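Local coordinates for Di-haem cytochrome c peroxidase family protein (Burkholderia thailandensis E264, PDB 6NX0) that carries two covalently bound c-type hemes, reaches an unusually stable bis-Fe(IV) state, and probably acts as a cytochrome c peroxidase-type electron-transfer enzyme, at residues A[99-104]-A[256-261]; A[124-129]-A[161-166]; A[146-149]-A[154-157]; A[266-271]-A[313-318]. One frame throughout, in Å; residues are numbered along the deposited sequence.

Interaction 1 (A[99-104]-A[256-261]); sequences PTLAAL and MQAYLQ. With HEC (heme c), chain B.
Ala258 meets Leu101 and Ala102 where two helices cross through small side chains and one leucine. The methyl of Ala258 points into the 99-104 segment and lies against the branch point of the leucine, with Leu101 CG 3.6 Å from Ala258 CB. With CG anti to the backbone N (chi1 -174°), the leucine brings CB, CG and CD2 to this methyl. Next to it, Ala102 CB rests over the backbone carbonyl of Ala258, 3.7 Å from its O, and Ala102 O in turn lies 3.4 Å from Tyr259 CB. The CA atoms of Ala102 and Tyr259 are 4.0 Å apart, and the short axes pass within 6.9 Å at a crossing angle of -104°, a close helix-helix crossing made by alanines.

Further out, Leu101 also packs on Arg236 and Phe237 of helix 228-237, while the Tyr259 ring leads away from the crossing and meets Phe109 edge-to-face. Met256 turns to heme c #1, its CG 3.7 Å from HEC CMB, and its chain, bent at chi2 and chi3, brings SD and CE to the same methyl. No hydrogen bond spans the two segments; the contact rests on van der Waals packing of apolar and backbone atoms, joining helix 99-109 to helix 245-260, which borders the heme through Met256.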
# COMPACT_ATOMS: atom_id res chain seq x y z
N PRO A 99 2.22 -25.12 3.62
CA PRO A 99 3.00 -24.72 4.80
C PRO A 99 4.50 -24.75 4.57
O PRO A 99 5.22 -23.89 5.11
CB PRO A 99 2.56 -25.74 5.86
CG PRO A 99 1.22 -26.16 5.42
CD PRO A 99 1.29 -26.21 3.93
N THR A 100 5.01 -25.71 3.80
CA THR A 100 6.46 -25.79 3.65
C THR A 100 6.98 -24.67 2.75
O THR A 100 8.02 -24.08 3.03
CB THR A 100 6.89 -27.17 3.14
OG1 THR A 100 6.35 -27.42 1.85
CG2 THR A 100 6.42 -28.23 4.10
N LEU A 101 6.25 -24.35 1.67
CA LEU A 101 6.67 -23.25 0.81
C LEU A 101 6.50 -21.90 1.51
O LEU A 101 7.34 -21.00 1.35
CB LEU A 101 5.90 -23.29 -0.51
CG LEU A 101 6.38 -22.26 -1.54
CD1 LEU A 101 7.89 -22.44 -1.83
CD2 LEU A 101 5.59 -22.33 -2.82
N ALA A 102 5.44 -21.75 2.31
CA ALA A 102 5.24 -20.52 3.05
C ALA A 102 6.34 -20.34 4.08
O ALA A 102 6.79 -19.21 4.34
CB ALA A 102 3.86 -20.54 3.73
N ALA A 103 6.80 -21.44 4.69
CA ALA A 103 7.88 -21.33 5.67
C ALA A 103 9.18 -20.91 5.01
O ALA A 103 9.98 -20.16 5.59
CB ALA A 103 8.05 -22.65 6.40
N LEU A 104 9.44 -21.38 3.78
CA LEU A 104 10.62 -20.93 3.05
C LEU A 104 10.53 -19.44 2.73
O LEU A 104 11.52 -18.70 2.83
CB LEU A 104 10.76 -21.75 1.77
CG LEU A 104 12.03 -21.64 0.97
CD1 LEU A 104 13.25 -21.87 1.84
CD2 LEU A 104 11.92 -22.71 -0.12
N MET A 256 8.12 -16.33 -1.57
CA MET A 256 7.57 -15.16 -0.90
C MET A 256 6.06 -15.05 -1.11
O MET A 256 5.32 -14.69 -0.20
CB MET A 256 8.26 -13.91 -1.42
CG MET A 256 7.94 -12.65 -0.62
SD MET A 256 8.26 -12.79 1.15
CE MET A 256 10.03 -12.90 1.08
N GLN A 257 5.60 -15.31 -2.34
CA GLN A 257 4.17 -15.32 -2.61
C GLN A 257 3.43 -16.26 -1.67
O GLN A 257 2.39 -15.91 -1.11
CB GLN A 257 3.96 -15.70 -4.08
CG GLN A 257 2.62 -15.35 -4.66
CD GLN A 257 2.68 -15.41 -6.19
OE1 GLN A 257 2.97 -14.40 -6.88
NE2 GLN A 257 2.49 -16.61 -6.73
N ALA A 258 3.98 -17.46 -1.45
CA ALA A 258 3.33 -18.39 -0.54
C ALA A 258 3.25 -17.84 0.87
O ALA A 258 2.24 -17.99 1.55
CB ALA A 258 4.06 -19.73 -0.54
N TYR A 259 4.34 -17.21 1.35
CA TYR A 259 4.30 -16.66 2.70
C TYR A 259 3.29 -15.54 2.80
O TYR A 259 2.46 -15.51 3.72
CB TYR A 259 5.69 -16.18 3.13
CG TYR A 259 5.71 -15.42 4.45
CD1 TYR A 259 5.11 -15.92 5.59
CD2 TYR A 259 6.38 -14.21 4.56
CE1 TYR A 259 5.18 -15.24 6.80
CE2 TYR A 259 6.44 -13.52 5.74
CZ TYR A 259 5.83 -14.04 6.86
OH TYR A 259 5.91 -13.36 8.07
N LEU A 260 3.33 -14.60 1.86
CA LEU A 260 2.45 -13.45 1.96
C LEU A 260 1.00 -13.80 1.69
O LEU A 260 0.12 -13.01 2.04
CB LEU A 260 2.92 -12.34 1.02
CG LEU A 260 4.33 -11.80 1.35
CD1 LEU A 260 4.74 -10.68 0.41
CD2 LEU A 260 4.40 -11.30 2.81
N GLN A 261 0.71 -14.96 1.10
CA GLN A 261 -0.68 -15.38 0.91
C GLN A 261 -1.16 -16.30 2.02
O GLN A 261 -2.34 -16.70 2.01
CB GLN A 261 -0.86 -16.06 -0.46
CG GLN A 261 -0.65 -15.11 -1.66
CD GLN A 261 -0.63 -15.77 -3.04
OE1 GLN A 261 -0.49 -15.08 -4.06
NE2 GLN A 261 -0.75 -17.10 -3.08
FE HEC B . 8.81 -3.75 0.76
CHA HEC B . 6.17 -2.24 -0.92
CHB HEC B . 7.49 -6.80 0.06
CHC HEC B . 11.81 -5.24 1.52
CHD HEC B . 10.24 -0.67 1.33
NA HEC B . 7.11 -4.38 -0.16
C1A HEC B . 6.17 -3.61 -0.81
C2A HEC B . 5.14 -4.47 -1.32
C3A HEC B . 5.45 -5.72 -0.95
C4A HEC B . 6.74 -5.70 -0.30
CMA HEC B . 4.72 -7.00 -1.33
CAA HEC B . 3.92 -4.01 -2.13
CBA HEC B . 2.72 -3.82 -1.22
CGA HEC B . 1.53 -3.21 -1.91
O1A HEC B . 0.45 -3.19 -1.25
O2A HEC B . 1.69 -2.64 -3.04
NB HEC B . 9.54 -5.64 0.77
C1B HEC B . 8.82 -6.77 0.41
C2B HEC B . 9.68 -7.91 0.54
C3B HEC B . 10.91 -7.48 0.85
C4B HEC B . 10.83 -6.05 1.03
CMB HEC B . 9.24 -9.35 0.28
CAB HEC B . 12.19 -8.30 1.12
CBB HEC B . 12.65 -8.98 -0.19
NC HEC B . 10.64 -3.08 1.34
C1C HEC B . 11.73 -3.89 1.65
C2C HEC B . 12.70 -3.04 2.31
C3C HEC B . 12.28 -1.78 2.30
C4C HEC B . 10.98 -1.78 1.66
CMC HEC B . 13.96 -3.57 3.02
CAC HEC B . 12.80 -0.62 3.17
CBC HEC B . 14.20 -0.16 2.73
ND HEC B . 8.27 -1.83 0.34
C1D HEC B . 9.02 -0.70 0.70
C2D HEC B . 8.37 0.46 0.15
C3D HEC B . 7.18 -0.02 -0.58
C4D HEC B . 7.16 -1.45 -0.43
CMD HEC B . 8.90 1.89 0.21
CAD HEC B . 6.17 0.83 -1.39
CBD HEC B . 6.88 1.26 -2.65
CGD HEC B . 5.94 1.77 -3.73
O1D HEC B . 4.72 1.81 -3.48
O2D HEC B . 6.49 2.19 -4.79
O HOH W 1 9.60 -3.51 -1.27

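Interaction 2 (A[124-129]-A[161-166]); sequences SCHDPG and PSLLYV. With HEC (heme c), chain B.
His126 reaches across to Pro161 and Leu163 while its NE2 binds the heme iron at 2.2 Å. The imidazole is held from several directions. Leu163 covers one face: its CD1 sits 3.7 Å from the centroid of the His126 ring and 14° off the normal, a CH-pi contact offset toward the rim. At the ring edge, in its plane, Pro161 O receives a weak hydrogen bond from His126 ND1, 3.2 Å long and bent to 127° at the hydrogen. The stronger polar partner of ND1 is the carbonyl of Phe132, which, with a lesser share from Pro161, would be expected to restrict ring rotation and may make the imidazole a stronger donor.

Leu163 carries its CG anti to the carbonyl carbon (chi1 -55°) and is extended beyond it, and both methyls bridge imidazole and porphyrin. CD1 lies over the ring face, whereas CD2 comes closest to the porphyrin, 3.5 Å from HEC C3A. Pro161 CD also touches the heme, 3.7 Å from HEC C3D. Cys125, whose SG is bonded to HEC CAC at 1.8 Å, tethers pyrrole C, across the macrocycle from the pyrrole under Leu163. An Asx turn, with Gly129 N bonded to Asp127 OD1, follows the histidine, and an ST turn at Ser162 overlaps the start of the type II turn from Leu163 to Val166.

Water 1 completes the iron coordination, also at 2.2 Å from FE. Together with Cys122, the Cys125-His126 pair forms the CXXCH heme-binding motif of c-type cytochromes, here serving the water-ligated heme of a diheme peroxidase fold.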
# COMPACT_ATOMS: atom_id res chain seq x y z
N SER A 124 13.12 -5.35 8.01
CA SER A 124 13.69 -4.04 8.34
C SER A 124 12.82 -2.88 7.89
O SER A 124 12.99 -1.76 8.40
CB SER A 124 15.07 -3.89 7.71
OG SER A 124 15.95 -4.91 8.16
N CYS A 125 11.90 -3.11 6.96
CA CYS A 125 10.93 -2.11 6.53
C CYS A 125 9.49 -2.56 6.67
O CYS A 125 8.58 -1.81 6.29
CB CYS A 125 11.20 -1.71 5.08
SG CYS A 125 12.83 -0.98 4.91
N HIS A 126 9.26 -3.76 7.16
CA HIS A 126 7.94 -4.39 7.29
C HIS A 126 8.01 -5.17 8.60
O HIS A 126 8.21 -6.38 8.61
CB HIS A 126 7.65 -5.30 6.09
CG HIS A 126 7.62 -4.60 4.77
ND1 HIS A 126 6.59 -3.76 4.40
CD2 HIS A 126 8.48 -4.61 3.73
CE1 HIS A 126 6.81 -3.30 3.18
NE2 HIS A 126 7.96 -3.80 2.76
N ASP A 127 7.84 -4.46 9.71
CA ASP A 127 8.08 -4.99 11.04
C ASP A 127 6.94 -5.91 11.45
O ASP A 127 5.79 -5.45 11.52
CB ASP A 127 8.20 -3.80 12.01
CG ASP A 127 8.50 -4.20 13.43
OD1 ASP A 127 8.53 -5.41 13.76
OD2 ASP A 127 8.71 -3.27 14.23
N PRO A 128 7.19 -7.19 11.73
CA PRO A 128 6.08 -8.03 12.19
C PRO A 128 5.38 -7.47 13.42
O PRO A 128 4.19 -7.77 13.64
CB PRO A 128 6.75 -9.38 12.48
CG PRO A 128 8.18 -9.05 12.72
CD PRO A 128 8.47 -7.92 11.79
N GLY A 129 6.08 -6.71 14.25
CA GLY A 129 5.48 -6.13 15.43
C GLY A 129 4.61 -4.92 15.17
O GLY A 129 4.00 -4.39 16.11
N PRO A 161 4.01 0.32 2.92
CA PRO A 161 2.75 -0.09 3.54
C PRO A 161 2.91 -1.31 4.42
O PRO A 161 3.88 -2.06 4.36
CB PRO A 161 1.89 -0.42 2.32
CG PRO A 161 2.87 -1.06 1.39
CD PRO A 161 4.13 -0.21 1.55
N SER A 162 1.89 -1.52 5.24
CA SER A 162 1.65 -2.82 5.84
C SER A 162 1.47 -3.89 4.76
O SER A 162 0.80 -3.68 3.75
CB SER A 162 0.40 -2.75 6.71
OG SER A 162 -0.08 -4.03 7.10
N LEU A 163 2.06 -5.06 4.99
CA LEU A 163 1.84 -6.20 4.10
C LEU A 163 0.74 -7.13 4.56
O LEU A 163 0.41 -8.06 3.82
CB LEU A 163 3.12 -7.00 3.92
CG LEU A 163 4.34 -6.21 3.44
CD1 LEU A 163 5.53 -7.14 3.19
CD2 LEU A 163 4.02 -5.43 2.19
N LEU A 164 0.13 -6.93 5.72
CA LEU A 164 -1.06 -7.71 6.00
C LEU A 164 -2.12 -7.38 4.95
O LEU A 164 -2.23 -6.23 4.50
CB LEU A 164 -1.59 -7.45 7.41
CG LEU A 164 -0.67 -7.89 8.56
CD1 LEU A 164 -1.35 -7.56 9.87
CD2 LEU A 164 -0.30 -9.36 8.50
N TYR A 165 -2.88 -8.40 4.55
CA TYR A 165 -3.96 -8.30 3.56
C TYR A 165 -3.45 -8.08 2.13
O TYR A 165 -4.25 -7.88 1.21
CB TYR A 165 -5.00 -7.23 3.95
CG TYR A 165 -5.44 -7.43 5.37
CD1 TYR A 165 -6.31 -8.46 5.71
CD2 TYR A 165 -4.91 -6.66 6.39
CE1 TYR A 165 -6.66 -8.69 7.03
CE2 TYR A 165 -5.27 -6.88 7.72
CZ TYR A 165 -6.13 -7.90 8.02
OH TYR A 165 -6.51 -8.17 9.33
N VAL A 166 -2.13 -8.09 1.92
CA VAL A 166 -1.60 -7.86 0.58
C VAL A 166 -2.00 -8.96 -0.39
O VAL A 166 -2.00 -8.73 -1.60
CB VAL A 166 -0.06 -7.69 0.65
CG1 VAL A 166 0.65 -9.04 0.85
CG2 VAL A 166 0.49 -6.96 -0.61
FE HEC B . 8.81 -3.75 0.76
CHA HEC B . 6.17 -2.24 -0.92
CHB HEC B . 7.49 -6.80 0.06
CHC HEC B . 11.81 -5.24 1.52
CHD HEC B . 10.24 -0.67 1.33
NA HEC B . 7.11 -4.38 -0.16
C1A HEC B . 6.17 -3.61 -0.81
C2A HEC B . 5.14 -4.47 -1.32
C3A HEC B . 5.45 -5.72 -0.95
C4A HEC B . 6.74 -5.70 -0.30
CMA HEC B . 4.72 -7.00 -1.33
CAA HEC B . 3.92 -4.01 -2.13
CBA HEC B . 2.72 -3.82 -1.22
CGA HEC B . 1.53 -3.21 -1.91
O1A HEC B . 0.45 -3.19 -1.25
O2A HEC B . 1.69 -2.64 -3.04
NB HEC B . 9.54 -5.64 0.77
C1B HEC B . 8.82 -6.77 0.41
C2B HEC B . 9.68 -7.91 0.54
C3B HEC B . 10.91 -7.48 0.85
C4B HEC B . 10.83 -6.05 1.03
CMB HEC B . 9.24 -9.35 0.28
CAB HEC B . 12.19 -8.30 1.12
CBB HEC B . 12.65 -8.98 -0.19
NC HEC B . 10.64 -3.08 1.34
C1C HEC B . 11.73 -3.89 1.65
C2C HEC B . 12.70 -3.04 2.31
C3C HEC B . 12.28 -1.78 2.30
C4C HEC B . 10.98 -1.78 1.66
CMC HEC B . 13.96 -3.57 3.02
CAC HEC B . 12.80 -0.62 3.17
CBC HEC B . 14.20 -0.16 2.73
ND HEC B . 8.27 -1.83 0.34
C1D HEC B . 9.02 -0.70 0.70
C2D HEC B . 8.37 0.46 0.15
C3D HEC B . 7.18 -0.02 -0.58
C4D HEC B . 7.16 -1.45 -0.43
CMD HEC B . 8.90 1.89 0.21
CAD HEC B . 6.17 0.83 -1.39
CBD HEC B . 6.88 1.26 -2.65
CGD HEC B . 5.94 1.77 -3.73
O1D HEC B . 4.72 1.81 -3.48
O2D HEC B . 6.49 2.19 -4.79
O HOH W 1 9.60 -3.51 -1.27

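Interaction 3 (A[146-149]-A[154-157]); sequences VPQG and HFSR. With HEC (heme c), chain B.
With its CG anti to the backbone N (chi1 -175°) and the chain extended beyond it, Gln148 runs beside the Phe155 ring, whose own CG is anti to the carbonyl carbon. The amide and ring planes are 53° apart, and the touching is done by aliphatic carbons: Gln148 CB lies 3.8 Å from Phe155 CE2, and Gln148 CA is 3.5 Å from Phe155 CD2. Beyond them, the amide finds its main polar partner in Ser137, through OE1.

The backbones form a single beta bridge in which Gln148 and Phe155 are a non-hydrogen-bonded pair, framed by two hydrogen bonds. Ser156 N donates to Pro147 O at 2.8 Å, nearly along the C=O axis. Gly149 N donates to His154 O over the same length, but approaches from above the carbonyl plane, 39° out of it. The bridged loop borders heme c #1 at the edge that carries the Cys125 thioether. Pro147 CB is 3.7 Å from HEC CAC, the carbon bonded to that sulfur.

Ser156 OG lies 3.7 Å from HEC CBC, and its hydrogen bond goes to Glu211. At the other end of the bridge, Val146 CG2 is 3.3 Å from Ser156 O.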
# COMPACT_ATOMS: atom_id res chain seq x y z
N VAL A 146 10.27 8.22 5.59
CA VAL A 146 10.07 6.98 4.84
C VAL A 146 11.25 6.08 5.18
O VAL A 146 12.24 6.55 5.73
CB VAL A 146 9.96 7.23 3.32
CG1 VAL A 146 8.84 8.19 3.02
CG2 VAL A 146 11.27 7.75 2.75
N PRO A 147 11.17 4.78 4.87
CA PRO A 147 12.20 3.85 5.35
C PRO A 147 13.59 4.21 4.88
O PRO A 147 13.81 4.55 3.71
CB PRO A 147 11.75 2.50 4.77
CG PRO A 147 10.25 2.63 4.68
CD PRO A 147 10.01 4.07 4.29
N GLN A 148 14.54 4.05 5.79
CA GLN A 148 15.96 4.05 5.44
C GLN A 148 16.36 2.71 4.84
O GLN A 148 15.93 1.64 5.29
CB GLN A 148 16.81 4.34 6.68
CG GLN A 148 18.31 4.48 6.40
CD GLN A 148 19.12 4.69 7.65
OE1 GLN A 148 18.60 5.09 8.70
NE2 GLN A 148 20.41 4.41 7.56
N GLY A 149 17.20 2.77 3.81
CA GLY A 149 17.74 1.57 3.20
C GLY A 149 18.96 1.04 3.93
O GLY A 149 19.20 1.33 5.10
N HIS A 154 20.65 6.71 2.60
CA HIS A 154 19.84 6.17 1.52
C HIS A 154 18.46 5.85 2.08
O HIS A 154 18.35 5.21 3.13
CB HIS A 154 20.49 4.93 0.91
CG HIS A 154 21.73 5.26 0.15
ND1 HIS A 154 21.73 5.46 -1.21
CD2 HIS A 154 22.99 5.53 0.58
CE1 HIS A 154 22.95 5.79 -1.60
NE2 HIS A 154 23.73 5.83 -0.54
N PHE A 155 17.43 6.31 1.38
CA PHE A 155 16.05 6.09 1.80
C PHE A 155 15.20 5.65 0.61
O PHE A 155 15.50 5.96 -0.55
CB PHE A 155 15.44 7.37 2.40
CG PHE A 155 16.21 7.91 3.57
CD1 PHE A 155 17.26 8.78 3.38
CD2 PHE A 155 15.90 7.53 4.87
CE1 PHE A 155 17.98 9.27 4.44
CE2 PHE A 155 16.62 8.02 5.94
CZ PHE A 155 17.68 8.88 5.72
N SER A 156 14.14 4.91 0.93
CA SER A 156 13.11 4.58 -0.04
C SER A 156 12.59 5.85 -0.71
O SER A 156 12.61 6.93 -0.14
CB SER A 156 11.95 3.85 0.67
OG SER A 156 12.37 2.59 1.15
N ARG A 157 12.06 5.69 -1.94
CA ARG A 157 11.46 6.82 -2.66
C ARG A 157 10.03 7.09 -2.21
O ARG A 157 9.51 8.19 -2.48
CB ARG A 157 11.49 6.56 -4.16
CG ARG A 157 12.92 6.58 -4.74
CD ARG A 157 12.98 6.18 -6.23
NE ARG A 157 12.14 5.04 -6.58
CZ ARG A 157 12.52 3.76 -6.60
NH1 ARG A 157 11.66 2.81 -6.96
NH2 ARG A 157 13.75 3.42 -6.24
FE HEC B . 8.81 -3.75 0.76
CHA HEC B . 6.17 -2.24 -0.92
CHB HEC B . 7.49 -6.80 0.06
CHC HEC B . 11.81 -5.24 1.52
CHD HEC B . 10.24 -0.67 1.33
NA HEC B . 7.11 -4.38 -0.16
C1A HEC B . 6.17 -3.61 -0.81
C2A HEC B . 5.14 -4.47 -1.32
C3A HEC B . 5.45 -5.72 -0.95
C4A HEC B . 6.74 -5.70 -0.30
CMA HEC B . 4.72 -7.00 -1.33
CAA HEC B . 3.92 -4.01 -2.13
CBA HEC B . 2.72 -3.82 -1.22
CGA HEC B . 1.53 -3.21 -1.91
O1A HEC B . 0.45 -3.19 -1.25
O2A HEC B . 1.69 -2.64 -3.04
NB HEC B . 9.54 -5.64 0.77
C1B HEC B . 8.82 -6.77 0.41
C2B HEC B . 9.68 -7.91 0.54
C3B HEC B . 10.91 -7.48 0.85
C4B HEC B . 10.83 -6.05 1.03
CMB HEC B . 9.24 -9.35 0.28
CAB HEC B . 12.19 -8.30 1.12
CBB HEC B . 12.65 -8.98 -0.19
NC HEC B . 10.64 -3.08 1.34
C1C HEC B . 11.73 -3.89 1.65
C2C HEC B . 12.70 -3.04 2.31
C3C HEC B . 12.28 -1.78 2.30
C4C HEC B . 10.98 -1.78 1.66
CMC HEC B . 13.96 -3.57 3.02
CAC HEC B . 12.80 -0.62 3.17
CBC HEC B . 14.20 -0.16 2.73
ND HEC B . 8.27 -1.83 0.34
C1D HEC B . 9.02 -0.70 0.70
C2D HEC B . 8.37 0.46 0.15
C3D HEC B . 7.18 -0.02 -0.58
C4D HEC B . 7.16 -1.45 -0.43
CMD HEC B . 8.90 1.89 0.21
CAD HEC B . 6.17 0.83 -1.39
CBD HEC B . 6.88 1.26 -2.65
CGD HEC B . 5.94 1.77 -3.73
O1D HEC B . 4.72 1.81 -3.48
O2D HEC B . 6.49 2.19 -4.79
O HOH W 1 9.60 -3.51 -1.27

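Interaction 4 (A[266-271]-A[313-318]); sequences APFSSR and RPERSL
Phe268 reaches over a one-turn 3-10 segment, 314-316, and so joins the loop that precedes helix 271-276 to a loop of the second cytochrome c region. The tight part is the ring against Pro314. Phe268 CD1 lies 3.4 Å from Pro314 CB, and the ring continues along the backbone, with CE1 3.6 Å from Pro314 O. Its CG stands anti to the carbonyl carbon (chi1 -65°), on a residue whose phi and psi are both positive, and this carries the ring obliquely across the proline.

Past the proline the contact thins. The ring end meets Glu315 through carbons alone, CZ being 3.7 Å from Glu315 CA, while the carboxylate plane stands 85° to the ring. Leu318 CD2 touches only at the ring edge. No hydrogen bond spans the segments, and the partly exposed outer residues look elsewhere: Arg316 forms a salt bridge with Asp89.

Outside the two segments, Tyr165 packs edge-to-face on Phe268 and its OH is hydrogen-bonded to the backbone N of Phe268. Ser270 caps the following helix. The 3-10 turn itself is closed by Ser317 N donating to Pro314 O at 2.8 Å.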
# COMPACT_ATOMS: atom_id res chain seq x y z
N ALA A 266 -3.35 -12.46 6.97
CA ALA A 266 -4.66 -11.81 6.83
C ALA A 266 -5.51 -12.19 8.05
O ALA A 266 -6.46 -12.98 7.96
CB ALA A 266 -5.34 -12.22 5.52
N PRO A 267 -5.19 -11.61 9.22
CA PRO A 267 -5.79 -12.12 10.48
C PRO A 267 -7.25 -11.75 10.69
O PRO A 267 -7.98 -12.54 11.31
CB PRO A 267 -4.90 -11.50 11.57
CG PRO A 267 -3.66 -10.99 10.87
CD PRO A 267 -4.08 -10.67 9.48
N PHE A 268 -7.69 -10.56 10.28
CA PHE A 268 -9.06 -10.10 10.53
C PHE A 268 -9.42 -10.22 12.01
O PHE A 268 -10.40 -10.85 12.39
CB PHE A 268 -10.06 -10.87 9.66
CG PHE A 268 -9.89 -10.64 8.17
CD1 PHE A 268 -10.28 -9.44 7.59
CD2 PHE A 268 -9.37 -11.63 7.36
CE1 PHE A 268 -10.14 -9.23 6.23
CE2 PHE A 268 -9.22 -11.42 6.00
CZ PHE A 268 -9.62 -10.21 5.45
N SER A 269 -8.59 -9.58 12.85
CA SER A 269 -8.70 -9.70 14.30
C SER A 269 -8.96 -8.36 14.97
O SER A 269 -8.73 -8.23 16.17
CB SER A 269 -7.45 -10.35 14.89
OG SER A 269 -6.34 -9.48 14.77
N SER A 270 -9.48 -7.38 14.24
CA SER A 270 -9.68 -6.06 14.80
C SER A 270 -11.03 -5.98 15.51
O SER A 270 -11.89 -6.86 15.38
CB SER A 270 -9.62 -5.00 13.70
OG SER A 270 -10.77 -5.07 12.87
N ARG A 271 -11.22 -4.88 16.25
CA ARG A 271 -12.52 -4.64 16.87
C ARG A 271 -13.60 -4.39 15.82
O ARG A 271 -14.75 -4.80 16.02
CB ARG A 271 -12.44 -3.50 17.88
CG ARG A 271 -11.75 -3.95 19.18
CD ARG A 271 -11.68 -2.87 20.27
NE ARG A 271 -12.98 -2.24 20.50
CZ ARG A 271 -13.34 -1.02 20.08
NH1 ARG A 271 -12.50 -0.23 19.42
NH2 ARG A 271 -14.56 -0.59 20.32
N ARG A 313 -18.70 -11.50 6.87
CA ARG A 313 -17.47 -11.89 6.19
C ARG A 313 -16.50 -10.72 6.16
O ARG A 313 -16.64 -9.82 5.31
CB ARG A 313 -17.76 -12.40 4.78
CG ARG A 313 -18.55 -13.70 4.77
N PRO A 314 -15.53 -10.66 7.06
CA PRO A 314 -14.61 -9.52 7.10
C PRO A 314 -13.89 -9.20 5.79
O PRO A 314 -13.52 -8.03 5.58
CB PRO A 314 -13.62 -9.94 8.20
CG PRO A 314 -13.75 -11.44 8.27
CD PRO A 314 -15.21 -11.62 8.13
N GLU A 315 -13.65 -10.17 4.90
CA GLU A 315 -12.89 -9.84 3.69
C GLU A 315 -13.67 -8.99 2.72
O GLU A 315 -13.09 -8.53 1.74
CB GLU A 315 -12.40 -11.07 2.92
CG GLU A 315 -12.30 -12.32 3.73
CD GLU A 315 -13.64 -13.00 3.85
OE1 GLU A 315 -14.23 -13.30 2.79
OE2 GLU A 315 -14.12 -13.18 5.00
N ARG A 316 -14.97 -8.77 2.93
CA ARG A 316 -15.67 -7.77 2.14
C ARG A 316 -15.39 -6.35 2.65
O ARG A 316 -15.97 -5.40 2.13
CB ARG A 316 -17.17 -8.06 2.12
CG ARG A 316 -17.56 -9.31 1.29
CD ARG A 316 -19.09 -9.42 1.04
NE ARG A 316 -19.46 -10.37 -0.02
CZ ARG A 316 -19.16 -10.22 -1.30
NH1 ARG A 316 -18.47 -9.16 -1.71
NH2 ARG A 316 -19.54 -11.13 -2.20
N SER A 317 -14.51 -6.19 3.65
CA SER A 317 -14.14 -4.87 4.16
C SER A 317 -12.63 -4.78 4.14
O SER A 317 -11.96 -4.94 5.16
CB SER A 317 -14.69 -4.62 5.54
OG SER A 317 -16.11 -4.56 5.51
N LEU A 318 -12.09 -4.48 2.96
CA LEU A 318 -10.66 -4.27 2.82
C LEU A 318 -10.30 -2.79 2.78
O LEU A 318 -9.11 -2.45 2.81
CB LEU A 318 -10.13 -4.99 1.57
CG LEU A 318 -10.32 -6.52 1.60
CD1 LEU A 318 -9.90 -7.16 0.29
CD2 LEU A 318 -9.57 -7.14 2.77

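How the interactions relate
Interactions 1, 2 and 3 border heme c #1, with interaction 2 supplying its iron ligand and a thioether. Interaction 3 is nested in the loop closed by interaction 2, itself nested within that of interaction 1. Cys125 SG packs on Pro147 CB at 3.6 Å, tying interaction 2 to interaction 3, and Leu260 CB touches Val166 CG1 at 4.0 Å, tying it to interaction 1. Interaction 4 follows in sequence and meets interaction 2 where Tyr165 CE1 lies 3.7 Å from Ala266 CA. Interactions 3 and 4 lie on opposite sides of the chain's centre, their centres about 30 Å apart. The Pro161 side chain, about 6 Å from the other heme, puts interaction 2 near both cofactors.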